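Local coordinates for protein putative cytochrome P450 hydroxylase (PDB 6GMF) that is a heme-thiolate cytochrome P450 that probably works as a terpene monooxygenase, activating molecular oxygen to hydroxylate its substrates, at residues A187-V192 and D203-L208; A258-L263 and G365-V370; V303-L308 and P378-R383. All blocks are in the same frame, centred on the assembly; numbering follows the deposited sequence.

Interaction 1 (A187-V192 and D203-L208)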
ATOM      1  N   ALA A 187      -4.943  -9.314 -21.413  1.00 20.74           N
ATOM      2  CA  ALA A 187      -5.667  -9.467 -22.658  1.00 21.00           C
ATOM      3  C   ALA A 187      -6.625  -8.281 -22.806  1.00 21.45           C
ATOM      4  O   ALA A 187      -6.670  -7.582 -23.825  1.00 24.56           O
ATOM      5  CB  ALA A 187      -6.372 -10.804 -22.658  1.00 24.92           C
ATOM      6  N   TYR A 188      -7.342  -7.986 -21.727  1.00 18.87           N
ATOM      7  CA  TYR A 188      -8.271  -6.911 -21.761  1.00 19.29           C
ATOM      8  C   TYR A 188      -7.536  -5.579 -21.939  1.00 20.31           C
ATOM      9  O   TYR A 188      -7.879  -4.742 -22.817  1.00 19.67           O
ATOM     10  CB  TYR A 188      -9.113  -6.895 -20.480  1.00 17.92           C
ATOM     11  CG  TYR A 188      -9.990  -5.663 -20.415  1.00 17.02           C
ATOM     12  CD1 TYR A 188     -10.982  -5.468 -21.364  1.00 17.94           C
ATOM     13  CD2 TYR A 188      -9.825  -4.670 -19.453  1.00 17.69           C
ATOM     14  CE1 TYR A 188     -11.792  -4.344 -21.359  1.00 20.37           C
ATOM     15  CE2 TYR A 188     -10.630  -3.540 -19.436  1.00 18.57           C
ATOM     16  CZ  TYR A 188     -11.609  -3.377 -20.399  1.00 21.07           C
ATOM     17  OH  TYR A 188     -12.413  -2.273 -20.394  1.00 23.31           O
ATOM     18  N   PHE A 189      -6.514  -5.322 -21.128  1.00 19.58           N
ATOM     19  CA  PHE A 189      -5.891  -3.995 -21.276  1.00 19.38           C
ATOM     20  C   PHE A 189      -5.129  -3.857 -22.599  1.00 19.55           C
ATOM     21  O   PHE A 189      -4.979  -2.762 -23.077  1.00 21.84           O
ATOM     22  CB  PHE A 189      -5.085  -3.665 -20.021  1.00 19.38           C
ATOM     23  CG  PHE A 189      -5.955  -3.098 -18.947  1.00 19.28           C
ATOM     24  CD1 PHE A 189      -6.366  -1.780 -19.013  1.00 22.04           C
ATOM     25  CD2 PHE A 189      -6.356  -3.881 -17.889  1.00 20.51           C
ATOM     26  CE1 PHE A 189      -7.208  -1.260 -18.043  1.00 22.20           C
ATOM     27  CE2 PHE A 189      -7.148  -3.346 -16.889  1.00 21.45           C
ATOM     28  CZ  PHE A 189      -7.597  -2.047 -16.985  1.00 22.68           C
ATOM     29  N   SER A 190      -4.716  -4.961 -23.210  1.00 18.90           N
ATOM     30  CA  SER A 190      -4.116  -4.892 -24.578  1.00 23.08           C
ATOM     31  C   SER A 190      -5.157  -4.324 -25.547  1.00 23.73           C
ATOM     32  O   SER A 190      -4.864  -3.467 -26.377  1.00 25.06           O
ATOM     33  CB  SER A 190      -3.649  -6.243 -25.068  1.00 27.17           C
ATOM     34  OG  SER A 190      -2.593  -6.739 -24.295  1.00 30.70           O
ATOM     35  N   GLU A 191      -6.389  -4.840 -25.431  1.00 23.85           N
ATOM     36  CA  GLU A 191      -7.460  -4.469 -26.296  1.00 24.12           C
ATOM     37  C   GLU A 191      -7.772  -2.991 -26.064  1.00 21.60           C
ATOM     38  O   GLU A 191      -7.974  -2.244 -27.026  1.00 26.24           O
ATOM     39  CB  GLU A 191      -8.687  -5.339 -26.022  1.00 27.28           C
ATOM     40  CG  GLU A 191      -9.655  -5.403 -27.183  1.00 31.95           C
ATOM     41  N   VAL A 192      -7.826  -2.603 -24.777  1.00 24.05           N
ATOM     42  CA  VAL A 192      -8.112  -1.237 -24.351  1.00 23.99           C
ATOM     43  C   VAL A 192      -7.062  -0.310 -24.974  1.00 25.25           C
ATOM     44  O   VAL A 192      -7.396   0.760 -25.493  1.00 23.14           O
ATOM     45  CB  VAL A 192      -8.111  -1.086 -22.812  1.00 26.32           C
ATOM     46  CG1 VAL A 192      -8.160   0.368 -22.398  1.00 25.81           C
ATOM     47  CG2 VAL A 192      -9.251  -1.853 -22.138  1.00 27.92           C
ATOM     48  N   ASP A 203      -8.547   8.841 -19.724  1.00 25.74           N
ATOM     49  CA  ASP A 203      -8.160   7.782 -18.791  1.00 23.81           C
ATOM     50  C   ASP A 203      -6.640   7.604 -18.798  1.00 24.34           C
ATOM     51  O   ASP A 203      -5.887   8.096 -19.692  1.00 21.13           O
ATOM     52  CB  ASP A 203      -8.763   6.445 -19.230  1.00 25.74           C
ATOM     53  CG  ASP A 203      -8.200   6.026 -20.575  1.00 22.86           C
ATOM     54  OD1 ASP A 203      -8.678   6.555 -21.594  1.00 32.03           O
ATOM     55  OD2 ASP A 203      -7.263   5.227 -20.608  1.00 29.39           O
ATOM     56  N   LEU A 204      -6.168   6.832 -17.824  1.00 21.67           N
ATOM     57  CA  LEU A 204      -4.751   6.635 -17.609  1.00 22.65           C
ATOM     58  C   LEU A 204      -4.096   5.869 -18.762  1.00 19.64           C
ATOM     59  O   LEU A 204      -2.899   6.103 -19.088  1.00 22.19           O
ATOM     60  CB  LEU A 204      -4.594   5.839 -16.314  1.00 24.39           C
ATOM     61  CG  LEU A 204      -3.652   6.338 -15.248  1.00 30.12           C
ATOM     62  CD1 LEU A 204      -3.640   7.845 -15.091  1.00 28.91           C
ATOM     63  CD2 LEU A 204      -4.011   5.636 -13.947  1.00 28.96           C
ATOM     64  N   ILE A 205      -4.808   4.941 -19.385  1.00 20.31           N
ATOM     65  CA  ILE A 205      -4.186   4.205 -20.514  1.00 21.23           C
ATOM     66  C   ILE A 205      -3.884   5.195 -21.643  1.00 21.99           C
ATOM     67  O   ILE A 205      -2.791   5.166 -22.205  1.00 22.87           O
ATOM     68  CB  ILE A 205      -5.016   3.021 -21.016  1.00 21.39           C
ATOM     69  CG1 ILE A 205      -5.273   2.007 -19.894  1.00 23.06           C
ATOM     70  CG2 ILE A 205      -4.313   2.393 -22.226  1.00 21.28           C
ATOM     71  CD1 ILE A 205      -4.037   1.223 -19.458  1.00 22.53           C
ATOM     72  N   SER A 206      -4.854   6.052 -21.947  1.00 22.11           N
ATOM     73  CA  SER A 206      -4.692   7.087 -22.988  1.00 22.07           C
ATOM     74  C   SER A 206      -3.514   7.995 -22.651  1.00 23.03           C
ATOM     75  O   SER A 206      -2.692   8.296 -23.536  1.00 23.68           O
ATOM     76  CB  SER A 206      -5.922   7.913 -23.156  1.00 22.15           C
ATOM     77  OG  SER A 206      -7.006   7.124 -23.614  1.00 23.19           O
ATOM     78  N   GLN A 207      -3.434   8.415 -21.383  1.00 21.27           N
ATOM     79  CA  GLN A 207      -2.419   9.343 -20.977  1.00 22.48           C
ATOM     80  C   GLN A 207      -1.037   8.681 -20.974  1.00 22.49           C
ATOM     81  O   GLN A 207      -0.051   9.345 -21.262  1.00 21.31           O
ATOM     82  CB  GLN A 207      -2.744   9.967 -19.624  1.00 24.05           C
ATOM     83  CG  GLN A 207      -4.018  10.785 -19.597  1.00 24.18           C
ATOM     84  N   LEU A 208      -0.931   7.400 -20.605  1.00 20.17           N
ATOM     85  CA  LEU A 208       0.319   6.687 -20.652  1.00 22.91           C
ATOM     86  C   LEU A 208       0.806   6.557 -22.098  1.00 21.72           C
ATOM     87  O   LEU A 208       1.981   6.727 -22.354  1.00 23.47           O
ATOM     88  CB  LEU A 208       0.179   5.313 -19.972  1.00 20.33           C
ATOM     89  CG  LEU A 208       0.115   5.343 -18.438  1.00 19.69           C
ATOM     90  CD1 LEU A 208      -0.529   4.076 -17.928  1.00 19.24           C
ATOM     91  CD2 LEU A 208       1.476   5.572 -17.784  1.00 18.20           C
TER
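I205 reaches from the first turn of helix 204-210 to F189 and V192, two residues one turn apart on helix 177-198, and shows how one branched side chain can join two helices without any polar bond between them. Its CB points toward the opposing helix. With CG1 anti to the carbonyl carbon (chi1 -58°), the longer branch is the one sent across. CG1 is then the hub of the contact: it lies 4.0 Å from F189 CD1 and 4.2 Å from V192 CG1. The terminal methyl goes on to the phenyl ring, where CD1 of I205 comes to 3.8 Å from CD1 of F189, in an oblique approach to the ring. V192 meets the isoleucine at about a right angle and divides its two methyls: CG1 serves I205, while CG2 lies 3.3 Å above the plane of the Y188 ring, toward its rim. The helix that carries I205 is fixed at its start by D203, the N-cap residue. S206 N gives a capping bond of 2.9 Å to D203 OD2, from above the carboxylate plane, and S206 OG donates to D203 OD1 on its syn side but tilted some 30° from that plane. OD1 also forms a salt bridge with R196, which belongs to helix 177-198, so a charged link accompanies the apolar one. The negative carboxylate at a helix N terminus is likely to be steadied both by the helix dipole and by this arginine. By their order these are the G and H helices of the P450 fold. The long helix 220-251 lies against both, receiving F189 on L224 and L204 on L230, while V148, in a loop, also touches F189.

Interaction 2 (A258-L263 and G365-V370)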
ATOM      1  N   ALA A 258     -13.022  12.678  19.046  1.00 29.64           N
ATOM      2  CA  ALA A 258     -12.477  13.985  18.685  1.00 29.37           C
ATOM      3  C   ALA A 258     -12.595  14.209  17.168  1.00 33.99           C
ATOM      4  O   ALA A 258     -12.938  15.298  16.734  1.00 30.69           O
ATOM      5  CB  ALA A 258     -11.060  14.117  19.148  1.00 32.25           C
ATOM      6  N   ALA A 259     -12.259  13.192  16.361  1.00 30.16           N
ATOM      7  CA  ALA A 259     -12.257  13.355  14.900  1.00 29.99           C
ATOM      8  C   ALA A 259     -13.684  13.443  14.358  1.00 28.39           C
ATOM      9  O   ALA A 259     -13.875  14.041  13.345  1.00 30.14           O
ATOM     10  CB  ALA A 259     -11.488  12.225  14.242  1.00 28.51           C
ATOM     11  N   GLN A 260     -14.642  12.799  15.026  1.00 29.87           N
ATOM     12  CA  GLN A 260     -16.030  12.832  14.603  1.00 30.82           C
ATOM     13  C   GLN A 260     -16.589  14.236  14.847  1.00 32.34           C
ATOM     14  O   GLN A 260     -17.424  14.692  14.073  1.00 34.81           O
ATOM     15  CB  GLN A 260     -16.844  11.747  15.311  1.00 29.88           C
ATOM     16  CG  GLN A 260     -16.791  10.412  14.590  1.00 31.75           C
ATOM     17  CD  GLN A 260     -17.823   9.434  15.086  1.00 33.91           C
ATOM     18  OE1 GLN A 260     -17.865   9.112  16.272  1.00 32.27           O
ATOM     19  NE2 GLN A 260     -18.659   8.946  14.176  1.00 33.08           N
ATOM     20  N   ALA A 261     -16.102  14.914  15.901  1.00 33.45           N
ATOM     21  CA  ALA A 261     -16.514  16.296  16.234  1.00 34.46           C
ATOM     22  C   ALA A 261     -15.744  17.332  15.401  1.00 34.49           C
ATOM     23  O   ALA A 261     -16.234  18.426  15.169  1.00 36.75           O
ATOM     24  CB  ALA A 261     -16.332  16.546  17.710  1.00 34.83           C
ATOM     25  N   ASP A 262     -14.535  17.003  14.940  1.00 31.86           N
ATOM     26  CA  ASP A 262     -13.761  17.903  14.105  1.00 30.12           C
ATOM     27  C   ASP A 262     -13.134  17.108  12.949  1.00 32.01           C
ATOM     28  O   ASP A 262     -12.011  16.603  13.053  1.00 28.69           O
ATOM     29  CB  ASP A 262     -12.667  18.614  14.908  1.00 32.94           C
ATOM     30  CG  ASP A 262     -11.824  19.590  14.111  1.00 33.34           C
ATOM     31  OD1 ASP A 262     -12.148  19.848  12.939  1.00 32.70           O
ATOM     32  OD2 ASP A 262     -10.799  20.064  14.656  1.00 38.57           O
ATOM     33  N   LEU A 263     -13.845  17.085  11.821  1.00 30.14           N
ATOM     34  CA  LEU A 263     -13.407  16.374  10.641  1.00 29.80           C
ATOM     35  C   LEU A 263     -12.113  16.938  10.044  1.00 30.27           C
ATOM     36  O   LEU A 263     -11.445  16.232   9.299  1.00 27.72           O
ATOM     37  CB  LEU A 263     -14.552  16.409   9.627  1.00 33.07           C
ATOM     38  CG  LEU A 263     -15.787  15.620  10.065  1.00 36.75           C
ATOM     39  CD1 LEU A 263     -16.887  15.725   9.021  1.00 37.27           C
ATOM     40  CD2 LEU A 263     -15.456  14.158  10.336  1.00 33.40           C
ATOM     41  N   GLY A 365     -22.849   7.122  13.437  1.00 34.63           N
ATOM     42  CA  GLY A 365     -22.879   7.506  14.851  1.00 35.97           C
ATOM     43  C   GLY A 365     -21.724   6.863  15.578  1.00 34.99           C
ATOM     44  O   GLY A 365     -20.628   6.799  15.031  1.00 40.55           O
ATOM     45  N   ASP A 366     -21.947   6.430  16.817  1.00 33.28           N
ATOM     46  CA  ASP A 366     -20.977   5.676  17.576  1.00 33.25           C
ATOM     47  C   ASP A 366     -20.541   4.447  16.776  1.00 34.26           C
ATOM     48  O   ASP A 366     -21.392   3.673  16.300  1.00 36.23           O
ATOM     49  CB  ASP A 366     -21.542   5.211  18.915  1.00 37.03           C
ATOM     50  CG  ASP A 366     -21.803   6.320  19.917  1.00 44.02           C
ATOM     51  OD1 ASP A 366     -21.499   7.506  19.598  1.00 44.83           O
ATOM     52  OD2 ASP A 366     -22.321   5.987  21.009  1.00 47.00           O
ATOM     53  N   ILE A 367     -19.222   4.305  16.599  1.00 30.50           N
ATOM     54  CA  ILE A 367     -18.633   3.188  15.889  1.00 27.16           C
ATOM     55  C   ILE A 367     -17.860   2.345  16.888  1.00 28.23           C
ATOM     56  O   ILE A 367     -17.008   2.874  17.614  1.00 31.21           O
ATOM     57  CB  ILE A 367     -17.714   3.696  14.761  1.00 29.00           C
ATOM     58  CG1 ILE A 367     -18.466   4.648  13.827  1.00 28.33           C
ATOM     59  CG2 ILE A 367     -17.093   2.538  14.000  1.00 28.94           C
ATOM     60  CD1 ILE A 367     -17.587   5.647  13.098  1.00 29.15           C
ATOM     61  N   GLN A 368     -18.097   1.036  16.875  1.00 27.15           N
ATOM     62  CA  GLN A 368     -17.429   0.100  17.746  1.00 27.91           C
ATOM     63  C   GLN A 368     -17.114  -1.134  16.926  1.00 26.03           C
ATOM     64  O   GLN A 368     -17.822  -1.410  15.961  1.00 27.06           O
ATOM     65  CB  GLN A 368     -18.301  -0.318  18.922  1.00 31.08           C
ATOM     66  CG  GLN A 368     -18.597   0.817  19.878  1.00 37.69           C
ATOM     67  CD  GLN A 368     -18.793   0.303  21.288  1.00 43.00           C
ATOM     68  OE1 GLN A 368     -19.256  -0.820  21.496  1.00 44.82           O
ATOM     69  NE2 GLN A 368     -18.404   1.113  22.263  1.00 46.84           N
ATOM     70  N   ARG A 369     -16.093  -1.870  17.340  1.00 23.44           N
ATOM     71  CA  ARG A 369     -15.866  -3.160  16.792  1.00 26.70           C
ATOM     72  C   ARG A 369     -16.856  -4.120  17.441  1.00 25.51           C
ATOM     73  O   ARG A 369     -17.219  -3.970  18.590  1.00 31.28           O
ATOM     74  CB  ARG A 369     -14.424  -3.632  16.987  1.00 26.62           C
ATOM     75  CG  ARG A 369     -13.384  -2.781  16.278  1.00 24.77           C
ATOM     76  CD  ARG A 369     -12.120  -3.602  16.080  1.00 24.67           C
ATOM     77  NE  ARG A 369     -11.495  -3.883  17.376  1.00 26.07           N
ATOM     78  CZ  ARG A 369     -10.548  -3.135  17.933  1.00 27.38           C
ATOM     79  NH1 ARG A 369     -10.303  -1.905  17.478  1.00 23.92           N
ATOM     80  NH2 ARG A 369      -9.833  -3.644  18.934  1.00 26.27           N
ATOM     81  N   VAL A 370     -17.227  -5.152  16.706  1.00 25.56           N
ATOM     82  CA  VAL A 370     -17.957  -6.269  17.304  1.00 27.47           C
ATOM     83  C   VAL A 370     -17.013  -7.004  18.267  1.00 27.86           C
ATOM     84  O   VAL A 370     -17.395  -7.326  19.402  1.00 27.95           O
ATOM     85  CB  VAL A 370     -18.551  -7.204  16.242  1.00 29.08           C
ATOM     86  CG1 VAL A 370     -19.080  -8.486  16.890  1.00 31.02           C
ATOM     87  CG2 VAL A 370     -19.642  -6.493  15.432  1.00 28.72           C
TER
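Q260, in the last turn of helix 253-261, and G365, in the connection that follows helix 346-363, lie with their CA atoms 8.7 Å apart, a backbone separation spanned by one glutamine side chain. Its chain runs extended beyond CG (chi2 -167°) and delivers the amide to the glycine carbonyl. Q260 NE2 donates to G365 O over 3.0 Å, and the bond is nearly straight, with 174° at the hydrogen. The acceptor lies almost in the plane of the glutamine amide, yet on the glycine side the donor stands well above the carbonyl plane, about 43° out of it. I367, whose CB points toward the helix, adds an apolar neighbour: its CD1 comes within 3.6 Å of Q260 NE2, the two side chains meeting at a slant. The same I367 touches L390 of strand 389-391 and T250 of helix 220-251, and NE2 of Q260 has a second acceptor in L361 O, near the C-terminal end of helix 346-363. A leucine in place of Q260 would probably leave the carbonyls of G365 and L361 without this shared donor and let the connection between helix and strand shift. The chemistry is that of one amide nitrogen serving two backbone acceptors. Because both are carbonyl oxygens, it is the NH2 end of the group that must face them, which fixes the rotation of the amide and ties helix 253-261 to the point where the chain leaves helix 346-363 for strand 368-369.

Interaction 3 (V303-L308 and P378-R383)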
ATOM      1  N   VAL A 303      18.927 -10.981   0.330  1.00 20.69           N
ATOM      2  CA  VAL A 303      17.655 -10.232   0.351  1.00 21.98           C
ATOM      3  C   VAL A 303      17.530  -9.516   1.697  1.00 18.68           C
ATOM      4  O   VAL A 303      17.748 -10.121   2.756  1.00 19.98           O
ATOM      5  CB  VAL A 303      16.469 -11.161   0.091  1.00 21.96           C
ATOM      6  CG1 VAL A 303      15.140 -10.421   0.258  1.00 22.91           C
ATOM      7  CG2 VAL A 303      16.601 -11.777  -1.296  1.00 25.77           C
ATOM      8  N   VAL A 304      17.145  -8.235   1.643  1.00 19.83           N
ATOM      9  CA  VAL A 304      17.131  -7.382   2.781  1.00 20.77           C
ATOM     10  C   VAL A 304      15.745  -6.752   2.852  1.00 18.14           C
ATOM     11  O   VAL A 304      15.275  -6.301   1.835  1.00 19.13           O
ATOM     12  CB  VAL A 304      18.191  -6.277   2.663  1.00 20.48           C
ATOM     13  CG1 VAL A 304      18.075  -5.278   3.796  1.00 24.48           C
ATOM     14  CG2 VAL A 304      19.594  -6.876   2.593  1.00 21.24           C
ATOM     15  N   LEU A 305      15.138  -6.806   4.039  1.00 17.42           N
ATOM     16  CA  LEU A 305      13.826  -6.219   4.303  1.00 17.13           C
ATOM     17  C   LEU A 305      13.999  -5.002   5.195  1.00 17.23           C
ATOM     18  O   LEU A 305      14.132  -5.127   6.414  1.00 19.76           O
ATOM     19  CB  LEU A 305      12.919  -7.236   5.005  1.00 16.79           C
ATOM     20  CG  LEU A 305      12.735  -8.601   4.337  1.00 18.94           C
ATOM     21  CD1 LEU A 305      11.754  -9.395   5.169  1.00 20.17           C
ATOM     22  CD2 LEU A 305      12.224  -8.446   2.948  1.00 18.09           C
ATOM     23  N   PRO A 306      13.972  -3.790   4.612  1.00 18.11           N
ATOM     24  CA  PRO A 306      13.875  -2.581   5.408  1.00 18.32           C
ATOM     25  C   PRO A 306      12.484  -2.553   6.061  1.00 16.32           C
ATOM     26  O   PRO A 306      11.458  -2.605   5.349  1.00 16.91           O
ATOM     27  CB  PRO A 306      14.066  -1.445   4.405  1.00 18.75           C
ATOM     28  CG  PRO A 306      14.567  -2.094   3.153  1.00 19.94           C
ATOM     29  CD  PRO A 306      14.046  -3.515   3.168  1.00 18.61           C
ATOM     30  N   LEU A 307      12.453  -2.573   7.393  1.00 16.23           N
ATOM     31  CA  LEU A 307      11.209  -2.743   8.132  1.00 16.18           C
ATOM     32  C   LEU A 307      10.636  -1.347   8.362  1.00 15.96           C
ATOM     33  O   LEU A 307      10.975  -0.717   9.362  1.00 16.35           O
ATOM     34  CB  LEU A 307      11.483  -3.423   9.468  1.00 17.02           C
ATOM     35  CG  LEU A 307      12.102  -4.829   9.372  1.00 16.63           C
ATOM     36  CD1 LEU A 307      12.388  -5.374  10.766  1.00 18.33           C
ATOM     37  CD2 LEU A 307      11.205  -5.781   8.634  1.00 19.95           C
ATOM     38  N   LEU A 308       9.892  -0.863   7.371  1.00 14.51           N
ATOM     39  CA  LEU A 308       9.261   0.470   7.467  1.00 14.91           C
ATOM     40  C   LEU A 308       8.481   0.602   8.790  1.00 15.50           C
ATOM     41  O   LEU A 308       8.515   1.693   9.421  1.00 15.97           O
ATOM     42  CB  LEU A 308       8.315   0.667   6.284  1.00 14.16           C
ATOM     43  CG  LEU A 308       8.944   0.513   4.907  1.00 14.11           C
ATOM     44  CD1 LEU A 308       7.900   0.815   3.876  1.00 15.53           C
ATOM     45  CD2 LEU A 308      10.157   1.381   4.737  1.00 15.92           C
ATOM     46  N   PRO A 378      -2.993 -13.019   7.470  1.00 29.47           N
ATOM     47  CA  PRO A 378      -1.767 -13.726   7.801  1.00 30.06           C
ATOM     48  C   PRO A 378      -0.633 -13.305   6.847  1.00 31.73           C
ATOM     49  O   PRO A 378      -0.166 -14.098   6.010  1.00 33.67           O
ATOM     50  CB  PRO A 378      -2.220 -15.197   7.649  1.00 29.76           C
ATOM     51  CG  PRO A 378      -3.221 -15.158   6.531  1.00 31.83           C
ATOM     52  CD  PRO A 378      -3.958 -13.848   6.726  1.00 32.38           C
ATOM     53  N   SER A 379      -0.239 -12.028   6.947  1.00 26.83           N
ATOM     54  CA  SER A 379       0.853 -11.459   6.187  1.00 25.72           C
ATOM     55  C   SER A 379       1.706 -10.596   7.122  1.00 24.14           C
ATOM     56  O   SER A 379       1.207  -9.737   7.880  1.00 27.27           O
ATOM     57  CB  SER A 379       0.364 -10.692   4.969  1.00 24.75           C
ATOM     58  OG  SER A 379       1.451 -10.105   4.241  1.00 25.98           O
ATOM     59  N   PHE A 380       3.003 -10.883   7.104  1.00 22.33           N
ATOM     60  CA  PHE A 380       4.023 -10.064   7.736  1.00 20.87           C
ATOM     61  C   PHE A 380       4.252  -8.776   6.947  1.00 20.14           C
ATOM     62  O   PHE A 380       4.657  -7.756   7.525  1.00 21.27           O
ATOM     63  CB  PHE A 380       5.349 -10.828   7.730  1.00 21.84           C
ATOM     64  CG  PHE A 380       6.499 -10.117   8.381  1.00 20.73           C
ATOM     65  CD1 PHE A 380       6.532  -9.937   9.755  1.00 20.99           C
ATOM     66  CD2 PHE A 380       7.587  -9.687   7.638  1.00 20.27           C
ATOM     67  CE1 PHE A 380       7.606  -9.328  10.379  1.00 19.58           C
ATOM     68  CE2 PHE A 380       8.673  -9.094   8.265  1.00 22.88           C
ATOM     69  CZ  PHE A 380       8.681  -8.887   9.634  1.00 20.85           C
ATOM     70  N   PHE A 381       3.999  -8.863   5.646  1.00 19.23           N
ATOM     71  CA  PHE A 381       4.412  -7.829   4.688  1.00 19.34           C
ATOM     72  C   PHE A 381       3.375  -6.720   4.600  1.00 18.76           C
ATOM     73  O   PHE A 381       3.791  -5.556   4.555  1.00 18.31           O
ATOM     74  CB  PHE A 381       4.683  -8.473   3.335  1.00 21.45           C
ATOM     75  CG  PHE A 381       5.775  -9.504   3.473  1.00 24.14           C
ATOM     76  CD1 PHE A 381       7.106  -9.129   3.476  1.00 27.57           C
ATOM     77  CD2 PHE A 381       5.464 -10.832   3.713  1.00 28.43           C
ATOM     78  CE1 PHE A 381       8.111 -10.071   3.639  1.00 30.06           C
ATOM     79  CE2 PHE A 381       6.472 -11.776   3.859  1.00 27.77           C
ATOM     80  CZ  PHE A 381       7.791 -11.390   3.853  1.00 29.45           C
ATOM     81  N   ILE A 382       2.086  -7.071   4.521  1.00 18.14           N
ATOM     82  CA  ILE A 382       0.994  -6.102   4.484  1.00 19.40           C
ATOM     83  C   ILE A 382       0.175  -6.302   5.746  1.00 21.59           C
ATOM     84  O   ILE A 382      -0.346  -7.415   5.975  1.00 24.80           O
ATOM     85  CB  ILE A 382       0.123  -6.292   3.235  1.00 20.38           C
ATOM     86  CG1 ILE A 382       0.925  -6.110   1.957  1.00 22.33           C
ATOM     87  CG2 ILE A 382      -1.042  -5.308   3.263  1.00 22.87           C
ATOM     88  CD1 ILE A 382       1.338  -4.687   1.736  1.00 23.91           C
ATOM     89  N   ARG A 383       0.001  -5.231   6.516  1.00 18.13           N
ATOM     90  CA  ARG A 383      -0.745  -5.245   7.802  1.00 21.46           C
ATOM     91  C   ARG A 383      -2.189  -4.780   7.527  1.00 19.86           C
ATOM     92  O   ARG A 383      -2.400  -3.607   7.179  1.00 19.67           O
ATOM     93  CB  ARG A 383      -0.034  -4.314   8.785  1.00 20.27           C
ATOM     94  CG  ARG A 383      -0.732  -4.191  10.124  1.00 23.79           C
ATOM     95  CD  ARG A 383      -0.274  -5.274  11.056  1.00 23.27           C
ATOM     96  NE  ARG A 383      -0.526  -4.913  12.464  1.00 23.12           N
ATOM     97  CZ  ARG A 383      -0.808  -5.734  13.470  1.00 27.07           C
ATOM     98  NH1 ARG A 383      -0.778  -7.033  13.305  1.00 29.05           N
ATOM     99  NH2 ARG A 383      -1.119  -5.230  14.652  1.00 28.50           N
TER
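L305 of strand 303-306 and L307, just past its end and at the N-cap of helix 308-312, meet F380 and F381 in a loop, an example of two leucines gripping a pair of adjoining aromatic rings. The fully buried half of the contact centres on F380. Its CG is anti to the backbone N (chi1 -179°), which carries the ring out toward the strand so that its far rim does the touching: L307 CD2 lies 4.1 Å from F380 CZ, the two side chains meeting at about a right angle, and L305 CD1 sits at the edge of the same ring, close to its plane. L305 CD1 has a second neighbour in F381 CE1, at 4.0 Å, so one methyl spans both rings. The phenylalanines also brace each other, since F380 CD2 rests 4.0 Å above the F381 plane, offset toward the rim. F381 forms the flank nearer solvent, being partly exposed, although its CE1 makes as close an approach as any here. The loop is also held by bonds of its own. S379 OG, also at a partly exposed residue, accepts from I382 N over 3.1 Å in a nearly straight bond and from F381 N in a more bent one, together an ST turn and an ST motif that are likely to steady the turn from which the rings leave. By its place between strands 368-369 and 389-391 the loop probably corresponds to a region that in many P450s contributes to substrate recognition. Around the contact, strand 303-306 pairs with strands 38-40 and 285-287 in the large mixed sheet. Helix 16-26 packs on L307 through F20 and L23, the F284 ring meets F381, and L308, directly after L307, opens helix 308-312 and touches the heme.

From the N terminus, interaction 1 comes first and is the most local: its segments are ten residues apart, across the end of helix 177-198 and the turn before helix 204-210, and it closes before the others open. The other two cross. Segment 258-263 opens interaction 2 and segment 303-308 opens interaction 3; 365-370 closes the former and 378-383 the latter, over loops of 101 and 69 residues. Interaction 2 ties helix 253-261 to the chain leading into edge strand 368-369 of the small sheet, interaction 3 the large mixed sheet to a C-terminal loop. The nearest atoms of interactions 2 and 3 are about 10 Å apart, whereas interactions 1 and 3 lie on opposite sides of the chain's centre.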